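Local atomic coordinates of adenosine kinase, putative (Trypanosoma brucei, PDB entry 3OTX), a protein that probably transfers a phosphate group from ATP to adenosine, giving AMP and ADP, in the salvage of purines. Residues V10-N15 with K84-V89; E162-Y167 with R188-L193; G90-D95 with M112-T117. The protein carries 1 engineered substitution. All coordinates share one frame; numbering follows the deposited sequence.

Contact 1 (V10-N15 with K84-V89); sequences VYVQCN and KFVTYV. With AP5 (bis(adenosine)-5'-pentaphosphate), chain C.
The carbonyl oxygen of V10 is gripped twice, by the backbone N of T87 at 2.9 Å and by a water that also bonds to OG1 of T87. It opens a regular parallel pairing in which V10 N donates to F85 O, V12 N to T87 O, V89 N to V12 O at 2.8 Å, and C14 N to V89 O. Side chains alternate between two faces. On one, CG2 of V10 lies beside the F85 ring, 3.5 Å from CE1, the two side chains pointing the same way; CG2 of V12 packs on CG1 of V86, while CG1 of V12 leans on CD1 of Y88 at 3.8 Å. On the opposite face the V89 isopropyl group packs against two neighbouring polar ends: its CG2 touches the phenol of Y11, and its CG1 lies 3.5 Å from NE2 of Q13. CG of Y88 stands anti to the backbone N (chi1 176°), which carries the ring along the strand until OH lies 3.3 Å from C of N15. A second water joins that hydroxyl to the carbonyl of N15, tying the end of 86-89 to the turn beyond 10-13. There ND2 of N15 donates to N1B of the bound inhibitor at 3.1 Å and nearly straight (171°), and SG of C14 lies near C2B of the same adenine. The arrangement is that of the Rossmann-like core of the PfkB (ribokinase) family, where the C-terminal edge of parallel strands carries the nucleoside site: N15 binds adenosine in this protein.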
loop_
_atom_site.group_PDB
_atom_site.type_symbol
_atom_site.label_atom_id
_atom_site.label_comp_id
_atom_site.label_asym_id
_atom_site.label_seq_id
_atom_site.Cartn_x
_atom_site.Cartn_y
_atom_site.Cartn_z
ATOM N N VAL A 10 -10.647 3.852 -9.948
ATOM C CA VAL A 10 -9.392 3.883 -9.242
ATOM C C VAL A 10 -8.402 2.973 -9.952
ATOM O O VAL A 10 -8.745 1.841 -10.346
ATOM C CB VAL A 10 -9.590 3.433 -7.765
ATOM C CG1 VAL A 10 -8.248 3.289 -7.079
ATOM C CG2 VAL A 10 -10.444 4.466 -6.987
ATOM N N TYR A 11 -7.191 3.483 -10.137
ATOM C CA TYR A 11 -6.086 2.738 -10.707
ATOM C C TYR A 11 -5.077 2.509 -9.614
ATOM O O TYR A 11 -4.603 3.487 -9.010
ATOM C CB TYR A 11 -5.442 3.588 -11.814
ATOM C CG TYR A 11 -4.236 2.969 -12.497
ATOM C CD1 TYR A 11 -4.402 2.330 -13.743
ATOM C CD2 TYR A 11 -2.951 3.050 -11.932
ATOM C CE1 TYR A 11 -3.322 1.744 -14.391
ATOM C CE2 TYR A 11 -1.840 2.458 -12.586
ATOM C CZ TYR A 11 -2.048 1.809 -13.805
ATOM O OH TYR A 11 -0.957 1.258 -14.447
ATOM N N VAL A 12 -4.734 1.246 -9.354
ATOM C CA VAL A 12 -3.741 0.926 -8.331
ATOM C C VAL A 12 -2.595 0.163 -8.971
ATOM O O VAL A 12 -2.833 -0.738 -9.780
ATOM C CB VAL A 12 -4.363 -0.010 -7.258
ATOM C CG1 VAL A 12 -3.296 -0.529 -6.241
ATOM C CG2 VAL A 12 -5.526 0.677 -6.542
ATOM N N GLN A 13 -1.359 0.493 -8.593
ATOM C CA GLN A 13 -0.190 -0.239 -9.103
ATOM C C GLN A 13 0.727 -0.568 -7.944
ATOM O O GLN A 13 1.019 0.285 -7.073
ATOM C CB GLN A 13 0.527 0.588 -10.192
ATOM C CG GLN A 13 1.763 -0.116 -10.806
ATOM C CD GLN A 13 2.148 0.410 -12.179
ATOM O OE1 GLN A 13 3.343 0.387 -12.566
ATOM N NE2 GLN A 13 1.170 0.848 -12.936
ATOM N N CYS A 14 1.190 -1.823 -7.934
ATOM C CA CYS A 14 2.093 -2.278 -6.879
ATOM C C CYS A 14 2.704 -3.611 -7.356
ATOM O O CYS A 14 2.708 -3.934 -8.569
ATOM C CB CYS A 14 1.291 -2.430 -5.571
ATOM S SG CYS A 14 2.265 -2.699 -4.070
ATOM N N ASN A 15 3.254 -4.351 -6.401
ATOM C CA ASN A 15 3.915 -5.642 -6.638
ATOM C C ASN A 15 3.045 -6.737 -6.071
ATOM O O ASN A 15 2.840 -6.786 -4.849
ATOM C CB ASN A 15 5.244 -5.638 -5.878
ATOM C CG ASN A 15 6.119 -4.440 -6.246
ATOM O OD1 ASN A 15 6.245 -4.114 -7.421
ATOM N ND2 ASN A 15 6.751 -3.779 -5.234
ATOM N N LYS A 84 -16.156 -2.582 -12.075
ATOM C CA LYS A 84 -16.438 -1.218 -12.482
ATOM C C LYS A 84 -15.803 -0.187 -11.591
ATOM O O LYS A 84 -16.242 0.971 -11.593
ATOM C CB LYS A 84 -17.953 -0.936 -12.480
ATOM C CG LYS A 84 -18.820 -1.852 -13.335
ATOM C CD LYS A 84 -20.277 -1.407 -13.184
ATOM C CE LYS A 84 -21.242 -2.442 -13.723
ATOM N NZ LYS A 84 -22.605 -2.219 -13.170
ATOM N N PHE A 85 -14.799 -0.584 -10.812
ATOM C CA PHE A 85 -14.256 0.339 -9.815
ATOM C C PHE A 85 -12.734 0.385 -9.836
ATOM O O PHE A 85 -12.156 1.363 -10.317
ATOM C CB PHE A 85 -14.850 0.014 -8.434
ATOM C CG PHE A 85 -14.345 0.877 -7.318
ATOM C CD1 PHE A 85 -14.027 2.213 -7.503
ATOM C CD2 PHE A 85 -14.176 0.319 -6.052
ATOM C CE1 PHE A 85 -13.519 2.977 -6.423
ATOM C CE2 PHE A 85 -13.681 1.090 -4.965
ATOM C CZ PHE A 85 -13.374 2.410 -5.147
ATOM N N VAL A 86 -12.067 -0.665 -9.368
ATOM C CA VAL A 86 -10.619 -0.681 -9.290
ATOM C C VAL A 86 -9.971 -1.516 -10.388
ATOM O O VAL A 86 -10.433 -2.615 -10.706
ATOM C CB VAL A 86 -10.144 -1.258 -7.914
ATOM C CG1 VAL A 86 -8.593 -1.358 -7.853
ATOM C CG2 VAL A 86 -10.708 -0.478 -6.731
ATOM N N THR A 87 -8.938 -0.953 -11.009
ATOM C CA THR A 87 -8.067 -1.727 -11.889
ATOM C C THR A 87 -6.707 -1.770 -11.222
ATOM O O THR A 87 -6.245 -0.768 -10.708
ATOM C CB THR A 87 -7.901 -1.033 -13.252
ATOM O OG1 THR A 87 -9.167 -1.000 -13.891
ATOM C CG2 THR A 87 -6.934 -1.795 -14.123
ATOM N N TYR A 88 -6.108 -2.953 -11.176
ATOM C CA TYR A 88 -4.798 -3.163 -10.549
ATOM C C TYR A 88 -3.806 -3.546 -11.629
ATOM O O TYR A 88 -4.112 -4.380 -12.511
ATOM C CB TYR A 88 -4.891 -4.317 -9.524
ATOM C CG TYR A 88 -3.593 -4.670 -8.892
ATOM C CD1 TYR A 88 -3.204 -4.080 -7.696
ATOM C CD2 TYR A 88 -2.757 -5.644 -9.456
ATOM C CE1 TYR A 88 -1.953 -4.408 -7.076
ATOM C CE2 TYR A 88 -1.539 -5.980 -8.865
ATOM C CZ TYR A 88 -1.145 -5.371 -7.675
ATOM O OH TYR A 88 0.061 -5.718 -7.084
ATOM N N VAL A 89 -2.630 -2.943 -11.555
ATOM C CA VAL A 89 -1.523 -3.260 -12.464
ATOM C C VAL A 89 -0.303 -3.741 -11.670
ATOM O O VAL A 89 0.112 -3.104 -10.692
ATOM C CB VAL A 89 -1.169 -2.034 -13.363
ATOM C CG1 VAL A 89 0.110 -2.233 -14.188
ATOM C CG2 VAL A 89 -2.312 -1.802 -14.340
HETATM P PA AP5 C . -1.292 2.028 11.862
HETATM O O1A AP5 C . -0.699 1.141 12.953
HETATM O O2A AP5 C . -0.887 3.485 11.961
HETATM O O3A AP5 C . -0.907 1.551 10.373
HETATM P PB AP5 C . 0.507 0.947 9.884
HETATM O O1B AP5 C . 1.627 1.263 10.826
HETATM O O2B AP5 C . 0.668 1.352 8.460
HETATM O O3B AP5 C . 0.147 -0.601 9.984
HETATM P PG AP5 C . 1.030 -1.924 10.065
HETATM O O1G AP5 C . 0.186 -2.963 10.736
HETATM O O2G AP5 C . 2.318 -1.783 10.845
HETATM O O3G AP5 C . 1.160 -2.247 8.552
HETATM P PD AP5 C . 1.927 -3.455 7.799
HETATM O O1D AP5 C . 2.629 -4.420 8.737
HETATM O O2D AP5 C . 2.731 -2.790 6.717
HETATM O O3D AP5 C . 0.674 -4.267 7.197
HETATM P PE AP5 C . -0.063 -3.969 5.793
HETATM O O1E AP5 C . -0.175 -2.485 5.587
HETATM O O2E AP5 C . -1.345 -4.797 5.722
HETATM O O5F AP5 C . -2.880 1.805 11.875
HETATM C C5F AP5 C . -3.704 2.366 10.853
HETATM C C4F AP5 C . -5.111 2.503 11.382
HETATM O O4F AP5 C . -5.572 1.239 11.880
HETATM C C3F AP5 C . -5.252 3.422 12.593
HETATM O O3F AP5 C . -5.433 4.749 12.164
HETATM C C2F AP5 C . -6.415 2.837 13.339
HETATM O O2F AP5 C . -7.620 3.266 12.756
HETATM C C1F AP5 C . -6.275 1.337 13.057
HETATM N N9A AP5 C . -5.499 0.606 14.099
HETATM C C8A AP5 C . -4.212 0.077 13.968
HETATM N N7A AP5 C . -3.893 -0.528 15.145
HETATM C C5A AP5 C . -4.940 -0.410 15.995
HETATM C C6A AP5 C . -5.182 -0.860 17.274
HETATM N N6A AP5 C . -4.327 -1.662 17.913
HETATM N N1A AP5 C . -6.391 -0.573 17.859
HETATM C C2A AP5 C . -7.382 0.132 17.194
HETATM N N3A AP5 C . -7.131 0.566 15.910
HETATM C C4A AP5 C . -5.954 0.284 15.317
HETATM O O5J AP5 C . 0.993 -4.521 4.689
HETATM C C5J AP5 C . 1.343 -5.895 4.677
HETATM C C4J AP5 C . 1.596 -6.218 3.214
HETATM O O4J AP5 C . 2.822 -5.617 2.767
HETATM C C3J AP5 C . 1.821 -7.708 2.942
HETATM O O3J AP5 C . 0.634 -8.222 2.337
HETATM C C2J AP5 C . 3.048 -7.758 2.017
HETATM O O2J AP5 C . 2.873 -8.594 0.880
HETATM C C1J AP5 C . 3.187 -6.313 1.603
HETATM N N9B AP5 C . 4.546 -5.951 1.174
HETATM C C8B AP5 C . 5.675 -6.074 1.938
HETATM N N7B AP5 C . 6.720 -5.678 1.165
HETATM C C5B AP5 C . 6.250 -5.308 -0.067
HETATM C C6B AP5 C . 6.876 -4.819 -1.220
HETATM N N6B AP5 C . 8.206 -4.691 -1.351
HETATM N N1B AP5 C . 6.060 -4.587 -2.293
HETATM C C2B AP5 C . 4.689 -4.699 -2.268
HETATM N N3B AP5 C . 4.078 -5.223 -1.147
HETATM C C4B AP5 C . 4.864 -5.481 -0.059
HETATM O O HOH W 1 -9.959 1.667 -12.924
HETATM O O HOH W 2 0.551 -5.372 -4.415
#

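Contact 2 (E162-Y167 with R188-L193)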
loop_
_atom_site.group_PDB
_atom_site.type_symbol
_atom_site.label_atom_id
_atom_site.label_comp_id
_atom_site.label_asym_id
_atom_site.label_seq_id
_atom_site.Cartn_x
_atom_site.Cartn_y
_atom_site.Cartn_z
ATOM N N GLU A 162 -9.469 5.770 -18.175
ATOM C CA GLU A 162 -10.806 5.746 -17.560
ATOM C C GLU A 162 -10.804 6.047 -16.042
ATOM O O GLU A 162 -11.863 6.280 -15.439
ATOM C CB GLU A 162 -11.516 4.420 -17.875
ATOM C CG GLU A 162 -10.916 3.248 -17.152
ATOM C CD GLU A 162 -11.331 1.892 -17.708
ATOM O OE1 GLU A 162 -12.121 1.818 -18.678
ATOM O OE2 GLU A 162 -10.833 0.889 -17.161
ATOM N N SER A 163 -9.615 6.043 -15.432
ATOM C CA SER A 163 -9.475 6.249 -13.974
ATOM C C SER A 163 -9.335 7.720 -13.633
ATOM O O SER A 163 -8.867 8.536 -14.466
ATOM C CB SER A 163 -8.249 5.473 -13.440
ATOM O OG SER A 163 -8.419 4.084 -13.683
ATOM N N ARG A 164 -9.731 8.072 -12.411
ATOM C CA ARG A 164 -9.584 9.466 -11.947
ATOM C C ARG A 164 -8.787 9.570 -10.653
ATOM O O ARG A 164 -8.377 10.658 -10.271
ATOM C CB ARG A 164 -10.938 10.173 -11.804
ATOM C CG ARG A 164 -11.678 10.318 -13.105
ATOM C CD ARG A 164 -10.911 11.240 -14.065
ATOM N NE ARG A 164 -11.630 11.435 -15.318
ATOM C CZ ARG A 164 -11.466 10.677 -16.411
ATOM N NH1 ARG A 164 -10.587 9.658 -16.419
ATOM N NH2 ARG A 164 -12.192 10.961 -17.493
ATOM N N ILE A 165 -8.573 8.434 -9.998
ATOM C CA ILE A 165 -7.739 8.375 -8.791
ATOM C C ILE A 165 -6.651 7.316 -9.046
ATOM O O ILE A 165 -6.970 6.206 -9.461
ATOM C CB ILE A 165 -8.578 7.988 -7.541
ATOM C CG1 ILE A 165 -9.621 9.045 -7.206
ATOM C CG2 ILE A 165 -7.652 7.737 -6.337
ATOM C CD1 ILE A 165 -10.782 8.534 -6.335
ATOM N N PHE A 166 -5.395 7.700 -8.844
ATOM C CA PHE A 166 -4.239 6.854 -9.109
ATOM C C PHE A 166 -3.520 6.680 -7.795
ATOM O O PHE A 166 -3.141 7.666 -7.156
ATOM C CB PHE A 166 -3.344 7.536 -10.155
ATOM C CG PHE A 166 -4.029 7.720 -11.493
ATOM C CD1 PHE A 166 -4.923 8.780 -11.695
ATOM C CD2 PHE A 166 -3.796 6.811 -12.534
ATOM C CE1 PHE A 166 -5.548 8.947 -12.920
ATOM C CE2 PHE A 166 -4.452 6.976 -13.768
ATOM C CZ PHE A 166 -5.311 8.041 -13.949
ATOM N N TYR A 167 -3.350 5.416 -7.395
ATOM C CA TYR A 167 -2.671 5.115 -6.156
ATOM C C TYR A 167 -1.519 4.169 -6.435
ATOM O O TYR A 167 -1.725 3.055 -6.974
ATOM C CB TYR A 167 -3.634 4.477 -5.144
ATOM C CG TYR A 167 -2.904 3.904 -3.955
ATOM C CD1 TYR A 167 -2.330 4.741 -3.002
ATOM C CD2 TYR A 167 -2.752 2.537 -3.822
ATOM C CE1 TYR A 167 -1.637 4.209 -1.918
ATOM C CE2 TYR A 167 -2.066 2.001 -2.740
ATOM C CZ TYR A 167 -1.516 2.848 -1.815
ATOM O OH TYR A 167 -0.837 2.304 -0.749
ATOM N N ARG A 188 -2.559 14.118 -14.281
ATOM C CA ARG A 188 -2.728 15.521 -14.701
ATOM C C ARG A 188 -3.596 15.634 -15.957
ATOM O O ARG A 188 -4.498 16.468 -16.011
ATOM C CB ARG A 188 -1.373 16.203 -14.920
ATOM C CG ARG A 188 -0.523 16.253 -13.640
ATOM C CD ARG A 188 -1.033 17.341 -12.703
ATOM N NE ARG A 188 -0.234 17.406 -11.483
ATOM C CZ ARG A 188 0.968 17.979 -11.380
ATOM N NH1 ARG A 188 1.541 18.574 -12.430
ATOM N NH2 ARG A 188 1.602 17.942 -10.225
ATOM N N GLU A 189 -3.329 14.766 -16.933
ATOM C CA GLU A 189 -4.077 14.729 -18.181
ATOM C C GLU A 189 -5.582 14.616 -17.966
ATOM O O GLU A 189 -6.352 15.284 -18.641
ATOM C CB GLU A 189 -3.584 13.587 -19.096
ATOM C CG GLU A 189 -4.350 13.492 -20.464
ATOM C CD GLU A 189 -3.949 12.247 -21.281
ATOM O OE1 GLU A 189 -3.033 11.500 -20.882
ATOM O OE2 GLU A 189 -4.507 12.053 -22.371
ATOM N N VAL A 190 -5.980 13.739 -17.044
ATOM C CA VAL A 190 -7.404 13.517 -16.801
ATOM C C VAL A 190 -7.996 14.366 -15.664
ATOM O O VAL A 190 -9.143 14.156 -15.276
ATOM C CB VAL A 190 -7.687 12.006 -16.553
ATOM C CG1 VAL A 190 -7.165 11.172 -17.714
ATOM C CG2 VAL A 190 -7.036 11.543 -15.263
ATOM N N ASP A 191 -7.246 15.349 -15.157
ATOM C CA ASP A 191 -7.696 16.171 -14.022
ATOM C C ASP A 191 -8.110 15.266 -12.851
ATOM O O ASP A 191 -9.172 15.464 -12.246
ATOM C CB ASP A 191 -8.851 17.105 -14.403
ATOM C CG ASP A 191 -9.092 18.186 -13.357
ATOM O OD1 ASP A 191 -8.117 18.593 -12.693
ATOM O OD2 ASP A 191 -10.244 18.627 -13.199
ATOM N N GLY A 192 -7.249 14.303 -12.563
ATOM C CA GLY A 192 -7.455 13.280 -11.514
ATOM C C GLY A 192 -6.602 13.628 -10.316
ATOM O O GLY A 192 -6.192 14.794 -10.120
ATOM N N LEU A 193 -6.400 12.611 -9.491
ATOM C CA LEU A 193 -5.602 12.689 -8.276
ATOM C C LEU A 193 -4.558 11.617 -8.261
ATOM O O LEU A 193 -4.836 10.481 -8.628
ATOM C CB LEU A 193 -6.497 12.484 -7.058
ATOM C CG LEU A 193 -7.029 13.876 -6.740
ATOM C CD1 LEU A 193 -8.537 13.910 -6.611
ATOM C CD2 LEU A 193 -6.290 14.475 -5.554
#
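R164 lays its side chain across V190, and each part of it meets something different. From CB the chain bends at chi2 (-65°), folding back over the start of its own segment; CD then comes 3.6 Å from the carbonyl O of V190, and NE remains near that same oxygen. The guanidinium follows, lying with one face over CB of V190, which is 3.7 Å from NH1. NH1 itself donates to S163 O at 2.8 Å; that oxygen is in the guanidinium plane, although the nitrogen stands well above the plane of the S163 carbonyl. A further bond from NH1 to the carbonyl of D161 leaves this nitrogen with two acceptors at the end of helix 154-162, which should hold the flat group against the valine. The CG2 methyl of V190 lies 3.6 Å from S163 O and meets the rim of the F166 ring at CE1. The same ring presents its edge, in plane, to the carbonyl O of L193. That oxygen also accepts the backbone N of F166 at 2.8 Å, while L193 N donates to R164 O, so two backbone bonds bracket the parallel I165-L193 bridge. Just before it, D191 adopts positive phi (53°) as the C' residue of a Schellman motif ending helix 177-189, and CA of G192 passes close to R164 O. The contact thus closes the right-handed beta-alpha-beta crossover of strand 165-169, helix 177-189 and strand 193-197; on the face that carries the I165 and L193 side chains, both pack against Y311 of helix 300-311.

Contact 3 (G90-D95 with M112-T117); sequences GCIADD and MAVEHT
A short beta-alpha-beta unit, strand 91-92, helix 96-108 and strand 111-116, is closed here by parallel pairing at the outer edge of the large sheet. Three backbone bonds make the pairing: E115 N donates to G90 O at 2.9 Å, I92 N to E115 O at 3.0 Å and almost straight (175°), and T117 N to I92 O. I92 carries much of the side-chain packing. Its CG1 sits between the backbone N and the carbonyl carbon (chi1 58°), and from there it lies over one face of the H116 imidazole, 4.2 Å from the ring centroid, in a CH-pi contact. CD1 reaches on to CG2 of V114, 4.0 Å away. Beyond I92 the first strand gives way to an inverse gamma turn centred on D94, and D95 then N-caps helix 96-108, its carboxylate accepting N of G98; the crossover therefore leaves the sheet directly from the paired residues. A water bridges this departure, accepting from D94 N and donating to T117 O at 2.7 Å. The carboxylate of D94 forms a salt bridge with K99 on the helix. On the face opposite I92 and H116, SG of C91 lies against CG2 of T117 at 3.7 Å and along the aliphatic part of E115, whose CB is 3.8 Å from the sulfur. The extended E115 chain runs past the cysteine, and OE2 is hydrogen-bonded to OG of S147. L146, next to that serine, covers both C91 and E115.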
loop_
_atom_site.group_PDB
_atom_site.type_symbol
_atom_site.label_atom_id
_atom_site.label_comp_id
_atom_site.label_asym_id
_atom_site.label_seq_id
_atom_site.Cartn_x
_atom_site.Cartn_y
_atom_site.Cartn_z
ATOM N N GLY A 90 0.274 -4.855 -12.123
ATOM C CA GLY A 90 1.542 -5.360 -11.635
ATOM C C GLY A 90 1.948 -6.525 -12.518
ATOM O O GLY A 90 1.298 -6.790 -13.528
ATOM N N CYS A 91 3.034 -7.233 -12.152
ATOM C CA CYS A 91 3.563 -8.264 -13.003
ATOM C C CYS A 91 3.654 -9.556 -12.188
ATOM O O CYS A 91 4.139 -9.547 -11.050
ATOM C CB CYS A 91 4.925 -7.833 -13.564
ATOM S SG CYS A 91 5.658 -9.012 -14.728
ATOM N N ILE A 92 3.181 -10.638 -12.794
ATOM C CA ILE A 92 3.216 -11.964 -12.196
ATOM C C ILE A 92 3.754 -12.945 -13.220
ATOM O O ILE A 92 3.999 -12.566 -14.385
ATOM C CB ILE A 92 1.803 -12.466 -11.792
ATOM C CG1 ILE A 92 0.827 -12.495 -13.004
ATOM C CG2 ILE A 92 1.217 -11.636 -10.659
ATOM C CD1 ILE A 92 -0.532 -13.149 -12.721
ATOM N N ALA A 93 3.957 -14.179 -12.784
ATOM C CA ALA A 93 4.156 -15.302 -13.697
ATOM C C ALA A 93 2.885 -16.127 -13.771
ATOM O O ALA A 93 2.044 -16.056 -12.872
ATOM C CB ALA A 93 5.372 -16.181 -13.256
ATOM N N ASP A 94 2.751 -16.937 -14.825
ATOM C CA ASP A 94 1.591 -17.853 -14.953
ATOM C C ASP A 94 1.892 -19.147 -14.199
ATOM O O ASP A 94 1.889 -20.263 -14.754
ATOM C CB ASP A 94 1.269 -18.116 -16.430
ATOM C CG ASP A 94 -0.079 -18.788 -16.630
ATOM O OD1 ASP A 94 -1.006 -18.552 -15.826
ATOM O OD2 ASP A 94 -0.211 -19.568 -17.600
ATOM N N ASP A 95 2.202 -18.976 -12.924
ATOM C CA ASP A 95 2.469 -20.065 -12.023
ATOM C C ASP A 95 1.392 -20.164 -10.950
ATOM O O ASP A 95 0.386 -19.429 -10.991
ATOM C CB ASP A 95 3.878 -19.945 -11.446
ATOM C CG ASP A 95 4.116 -18.647 -10.680
ATOM O OD1 ASP A 95 3.159 -17.880 -10.410
ATOM O OD2 ASP A 95 5.290 -18.393 -10.352
ATOM N N MET A 112 -7.817 -7.016 -13.237
ATOM C CA MET A 112 -6.398 -7.310 -13.055
ATOM C C MET A 112 -5.643 -7.149 -14.370
ATOM O O MET A 112 -5.536 -8.075 -15.161
ATOM C CB MET A 112 -6.221 -8.736 -12.488
ATOM C CG MET A 112 -6.646 -8.840 -11.039
ATOM S SD MET A 112 -5.563 -7.936 -9.917
ATOM C CE MET A 112 -4.238 -9.130 -9.586
ATOM N N ALA A 113 -5.205 -5.910 -14.627
ATOM C CA ALA A 113 -4.491 -5.595 -15.852
ATOM C C ALA A 113 -3.008 -5.918 -15.667
ATOM O O ALA A 113 -2.129 -5.048 -15.766
ATOM C CB ALA A 113 -4.716 -4.127 -16.227
ATOM N N VAL A 114 -2.736 -7.196 -15.368
ATOM C CA VAL A 114 -1.367 -7.643 -15.012
ATOM C C VAL A 114 -0.592 -8.142 -16.209
ATOM O O VAL A 114 -1.183 -8.618 -17.206
ATOM C CB VAL A 114 -1.407 -8.749 -13.891
ATOM C CG1 VAL A 114 -1.943 -8.130 -12.578
ATOM C CG2 VAL A 114 -2.252 -9.957 -14.339
ATOM N N GLU A 115 0.714 -7.944 -16.114
ATOM C CA GLU A 115 1.662 -8.484 -17.060
ATOM C C GLU A 115 1.998 -9.900 -16.651
ATOM O O GLU A 115 2.016 -10.170 -15.466
ATOM C CB GLU A 115 2.935 -7.629 -17.025
ATOM C CG GLU A 115 3.968 -8.022 -18.088
ATOM C CD GLU A 115 5.094 -7.035 -18.223
ATOM O OE1 GLU A 115 5.265 -6.189 -17.323
ATOM O OE2 GLU A 115 5.855 -7.144 -19.238
ATOM N N HIS A 116 2.295 -10.771 -17.611
ATOM C CA HIS A 116 2.873 -12.073 -17.295
ATOM C C HIS A 116 4.272 -12.110 -17.824
ATOM O O HIS A 116 4.542 -11.645 -18.946
ATOM C CB HIS A 116 2.107 -13.239 -17.925
ATOM C CG HIS A 116 0.709 -13.373 -17.418
ATOM N ND1 HIS A 116 0.326 -14.346 -16.518
ATOM C CD2 HIS A 116 -0.388 -12.628 -17.658
ATOM C CE1 HIS A 116 -0.960 -14.206 -16.247
ATOM N NE2 HIS A 116 -1.418 -13.174 -16.927
ATOM N N THR A 117 5.175 -12.638 -17.009
ATOM C CA THR A 117 6.568 -12.814 -17.420
ATOM C C THR A 117 6.985 -14.271 -17.213
ATOM O O THR A 117 6.391 -14.997 -16.390
ATOM C CB THR A 117 7.527 -11.848 -16.643
ATOM O OG1 THR A 117 8.877 -12.013 -17.113
ATOM C CG2 THR A 117 7.533 -12.127 -15.144
HETATM O O HOH W 3 4.826 -17.148 -16.790
#

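Overall arrangement
Starting near the N terminus, strand 10-13 runs into the sheet and contact 1 brings 84-89 back beside it, closing a long loop that holds 17-23 and helix 66-76. The chain then passes straight from strand 86-89 into 90-95, and contact 3 closes a much shorter loop around helix 96-108. Contact 2, further on, closes another around helix 177-189. The three loops follow in series; none nests or crosses. Across the sheet, strand 111-116 lies beside 86-89, which lies beside 10-13, itself paired to 165-169. Contact 1 is therefore the central link, touching both others, whereas contacts 2 and 3 have centres about 23 Å apart.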